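ChrR-like cupin domain-containing protein (Ralstonia eutropha, PDB 3CJX) is of unknown function but adopts a cupin-like fold and belongs to the family of the ChrR cupin-like domain. Local coordinates at residues Y91-G94 with G95-H98; R104-E107 with G108-V112. All blocks are in the same frame, centred on the assembly; numbering follows the deposited sequence. Where two conformers were deposited one is given.

In the fold
Contacts 1 and 2 occupy different connections of one cupin-like fold, with centres 23 Å apart and nearest atoms about 11 Å apart, so they do not touch. Contact 1 turns the chain from strand 88-92, at one edge of the mixed sheet, into strand 97-101 of the antiparallel sheet. Further along, contact 2 brings the chain back from 97-101 to strand 110-117 of the mixed sheet. Strand 97-101 begins within contact 1 and runs toward contact 2; both contacts connect the same two sheets. A polar pocket is possible at contact 1: the side chain of Glu-92 lies about 4 Å from a bound glycerol, probably from the crystallisation liquor. Contact 2 is instead organised round a water.

Contact 1. Residues Y91-G94 with G95-H98; sequences YEPG and GSIH
The His-98 ring donates from ND1 to OE2 of Glu-92 over 2.6 Å, and the N-H...acceptor angle of 175° shows a nearly straight bond. The carboxylate oxygen lies practically in the imidazole plane, at the ring's edge, whereas the hydrogen arrives on the anti side of OE2 and somewhat off the carboxylate plane; the two flat groups are inclined by 30°. An extended Glu-92 chain (chi2 -170°) reaches across the turn between strands of different sheets, the two side chains approaching from opposite directions. The other oxygen, Glu-92 OE1, has a weak hydrogen bond to Tyr-76 OH, and Tyr-76 also stacks on the His-98 ring, so one tyrosine engages both partners. The chain reverses through a type II turn from Pro-93 to Ser-96, with Gly-94 and Gly-95 at its centre. Pro-93, Gly-95 and His-98 match the spacing of the second conserved cupin motif, PxGxxH, whose histidine is a metal ligand in many cupins; its role here is not established. Across the base of the turn, Ser-96 OG donates to Pro-93 O over 2.8 Å, approaching almost head-on to the carbonyl. The same hydroxyl oxygen lies 3.5 Å from Glu-92 CG, against the middle of that chain.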
loop_
_atom_site.group_PDB
_atom_site.type_symbol
_atom_site.label_atom_id
_atom_site.label_comp_id
_atom_site.label_asym_id
_atom_site.label_seq_id
_atom_site.Cartn_x
_atom_site.Cartn_y
_atom_site.Cartn_z
ATOM N N TYR A 91 9.718 -8.452 -6.583
ATOM C CA TYR A 91 9.481 -7.550 -7.703
ATOM C C TYR A 91 8.326 -8.169 -8.460
ATOM O O TYR A 91 8.374 -9.350 -8.802
ATOM C CB TYR A 91 10.676 -7.451 -8.625
ATOM C CG TYR A 91 10.346 -6.840 -9.969
ATOM C CD1 TYR A 91 10.392 -5.467 -10.165
ATOM C CD2 TYR A 91 10.005 -7.641 -11.048
ATOM C CE1 TYR A 91 10.096 -4.907 -11.406
ATOM C CE2 TYR A 91 9.702 -7.097 -12.285
ATOM C CZ TYR A 91 9.749 -5.727 -12.468
ATOM O OH TYR A 91 9.448 -5.209 -13.728
ATOM N N GLU A 92 7.282 -7.389 -8.707
ATOM C CA GLU A 92 6.130 -7.872 -9.457
ATOM C C GLU A 92 5.999 -6.934 -10.676
ATOM O O GLU A 92 5.913 -5.719 -10.511
ATOM C CB GLU A 92 4.900 -7.760 -8.574
ATOM C CG GLU A 92 3.974 -8.955 -8.594
ATOM C CD GLU A 92 2.652 -8.647 -7.863
ATOM O OE1 GLU A 92 2.657 -7.715 -7.006
ATOM O OE2 GLU A 92 1.616 -9.317 -8.141
ATOM N N PRO A 93 6.034 -7.475 -11.895
ATOM C CA PRO A 93 5.932 -6.527 -13.003
ATOM C C PRO A 93 4.508 -6.091 -13.293
ATOM O O PRO A 93 3.553 -6.641 -12.745
ATOM C CB PRO A 93 6.477 -7.330 -14.189
ATOM C CG PRO A 93 6.135 -8.731 -13.870
ATOM C CD PRO A 93 6.187 -8.860 -12.369
ATOM N N GLY A 94 4.383 -5.087 -14.148
ATOM C CA GLY A 94 3.087 -4.648 -14.624
ATOM C C GLY A 94 2.541 -5.790 -15.473
ATOM O O GLY A 94 3.308 -6.550 -16.077
ATOM N N GLY A 95 1.218 -5.927 -15.470
ATOM C CA GLY A 95 0.517 -6.946 -16.223
ATOM C C GLY A 95 0.249 -8.194 -15.411
ATOM O O GLY A 95 -0.442 -9.097 -15.884
ATOM N N SER A 96 0.776 -8.254 -14.189
ATOM C CA SER A 96 0.555 -9.403 -13.348
ATOM C C SER A 96 -0.725 -9.248 -12.519
ATOM O O SER A 96 -1.218 -8.143 -12.302
ATOM C CB SER A 96 1.772 -9.662 -12.458
ATOM O OG SER A 96 1.993 -8.627 -11.513
ATOM N N ILE A 97 -1.270 -10.387 -12.108
ATOM C CA ILE A 97 -2.465 -10.434 -11.298
ATOM C C ILE A 97 -2.281 -11.556 -10.275
ATOM O O ILE A 97 -2.083 -12.701 -10.643
ATOM C CB ILE A 97 -3.736 -10.635 -12.173
ATOM C CG1 ILE A 97 -4.992 -10.733 -11.295
ATOM C CG2 ILE A 97 -3.582 -11.855 -13.067
ATOM C CD1 ILE A 97 -6.293 -10.721 -12.101
ATOM N N HIS A 98 -2.293 -11.215 -8.992
ATOM C CA HIS A 98 -2.163 -12.208 -7.929
ATOM C C HIS A 98 -3.078 -11.831 -6.786
ATOM O O HIS A 98 -3.648 -10.750 -6.783
ATOM C CB HIS A 98 -0.717 -12.313 -7.423
ATOM C CG HIS A 98 0.271 -12.652 -8.490
ATOM N ND1 HIS A 98 1.216 -11.755 -8.940
ATOM C CD2 HIS A 98 0.421 -13.767 -9.242
ATOM C CE1 HIS A 98 1.925 -12.313 -9.905
ATOM N NE2 HIS A 98 1.460 -13.532 -10.111
#

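Contact 2. Residues R104-E107 with G108-V112; sequences RDNE and GQTEV
Asn-106 and Thr-110 reach toward each other at a slant, the amide nitrogen rather than OD1 being the end turned to the threonine: Asn-106 ND2 and Thr-110 OG1 are 3.0 Å apart. Both CG of Asn-106 (chi1 -69°) and OG1 of Thr-110 (chi1 -68°) stand beside their own backbone nitrogen, opposite the carbonyl carbon, which brings the two polar ends to the same place. A water joins them. It accepts from Asn-106 ND2 at 3.0 Å, donates to Gly-108 O at 2.8 Å, and is hydrogen-bonded to Thr-110 OG1 at 2.6 Å; three protein groups therefore grip one oxygen. The loop so bridged connects strand 97-101 of one sheet of the cupin-like fold to strand 110-117 of the other. Outside the loop, the carbonyl oxygen of Cys-73, at the start of strand 73-76, is hydrogen-bonded to both Asn-106 ND2 and Thr-110 OG1. Each of these polar ends thus has a backbone partner as well as the water, and Thr-110, on the mixed sheet, is tied to a strand of the antiparallel one. Nearer the bend, Asn-106 CB lies 3.7 Å from Gly-108 O, the carbonyl oxygen that accepts from the water.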
loop_
_atom_site.group_PDB
_atom_site.type_symbol
_atom_site.label_atom_id
_atom_site.label_comp_id
_atom_site.label_asym_id
_atom_site.label_seq_id
_atom_site.Cartn_x
_atom_site.Cartn_y
_atom_site.Cartn_z
ATOM N N ARG A 104 -3.851 -17.699 8.388
ATOM C CA ARG A 104 -4.535 -17.601 9.682
ATOM C C ARG A 104 -3.593 -17.906 10.846
ATOM O O ARG A 104 -3.793 -17.407 11.957
ATOM C CB ARG A 104 -5.705 -18.573 9.772
ATOM C CG ARG A 104 -6.590 -18.277 10.973
ATOM C CD ARG A 104 -7.893 -19.062 11.006
ATOM N NE ARG A 104 -7.727 -20.500 11.212
ATOM C CZ ARG A 104 -8.739 -21.363 11.276
ATOM N NH1 ARG A 104 -10.001 -20.953 11.146
ATOM N NH2 ARG A 104 -8.487 -22.647 11.466
ATOM N N ASP A 105 -2.548 -18.690 10.580
ATOM C CA ASP A 105 -1.649 -19.124 11.626
ATOM C C ASP A 105 -0.572 -18.130 11.995
ATOM O O ASP A 105 0.268 -18.454 12.823
ATOM C CB ASP A 105 -0.971 -20.426 11.234
ATOM C CG ASP A 105 -1.830 -21.285 10.342
ATOM O OD1 ASP A 105 -2.723 -22.001 10.866
ATOM O OD2 ASP A 105 -1.579 -21.253 9.116
ATOM N N ASN A 106 -0.550 -16.949 11.390
ATOM C CA ASN A 106 0.435 -15.946 11.790
ATOM C C ASN A 106 0.144 -15.567 13.239
ATOM O O ASN A 106 -1.025 -15.375 13.584
ATOM C CB ASN A 106 0.337 -14.676 10.929
ATOM C CG ASN A 106 0.774 -14.885 9.496
ATOM O OD1 ASN A 106 1.137 -15.984 9.097
ATOM N ND2 ASN A 106 0.731 -13.824 8.711
ATOM N N GLU A 107 1.169 -15.469 14.088
ATOM C CA GLU A 107 0.923 -15.086 15.471
ATOM C C GLU A 107 0.684 -13.576 15.580
ATOM O O GLU A 107 0.026 -13.126 16.510
ATOM C CB GLU A 107 2.063 -15.551 16.385
ATOM C CG GLU A 107 1.689 -15.667 17.883
ATOM C CD GLU A 107 0.720 -16.796 18.199
ATOM O OE1 GLU A 107 0.214 -17.461 17.267
ATOM O OE2 GLU A 107 0.473 -17.025 19.400
ATOM N N GLY A 108 1.184 -12.806 14.623
ATOM C CA GLY A 108 0.971 -11.375 14.655
ATOM C C GLY A 108 0.806 -10.683 13.318
ATOM O O GLY A 108 0.372 -11.270 12.324
ATOM N N GLN A 109 1.167 -9.411 13.314
ATOM C CA GLN A 109 1.010 -8.592 12.147
ATOM C C GLN A 109 2.101 -8.896 11.165
ATOM O O GLN A 109 3.208 -9.265 11.548
ATOM C CB GLN A 109 1.091 -7.110 12.516
ATOM C CG GLN A 109 -0.016 -6.627 13.431
ATOM C CD GLN A 109 -1.347 -6.644 12.765
ATOM O OE1 GLN A 109 -2.216 -7.421 13.124
ATOM N NE2 GLN A 109 -1.501 -5.819 11.737
ATOM N N THR A 110 1.773 -8.732 9.893
ATOM C CA THR A 110 2.708 -8.881 8.812
ATOM C C THR A 110 2.959 -7.452 8.376
ATOM O O THR A 110 2.023 -6.738 8.006
ATOM C CB THR A 110 2.115 -9.743 7.692
ATOM O OG1 THR A 110 1.970 -11.095 8.166
ATOM C CG2 THR A 110 3.002 -9.735 6.469
ATOM N N GLU A 111 4.217 -7.029 8.446
ATOM C CA GLU A 111 4.614 -5.658 8.138
ATOM C C GLU A 111 5.375 -5.539 6.820
ATOM O O GLU A 111 6.433 -6.178 6.648
ATOM C CB GLU A 111 5.521 -5.135 9.267
ATOM C CG GLU A 111 4.903 -5.129 10.669
ATOM C CD GLU A 111 3.746 -4.154 10.819
ATOM O OE1 GLU A 111 3.459 -3.401 9.879
ATOM O OE2 GLU A 111 3.119 -4.125 11.892
ATOM N N VAL A 112 4.889 -4.707 5.898
ATOM C CA VAL A 112 5.596 -4.543 4.618
ATOM C C VAL A 112 5.815 -3.086 4.245
ATOM O O VAL A 112 5.149 -2.190 4.755
ATOM C CB VAL A 112 4.850 -5.215 3.460
ATOM C CG1 VAL A 112 4.565 -6.681 3.776
ATOM C CG2 VAL A 112 3.569 -4.483 3.193
HETATM O O HOH W 1 -0.195 -11.106 9.562
#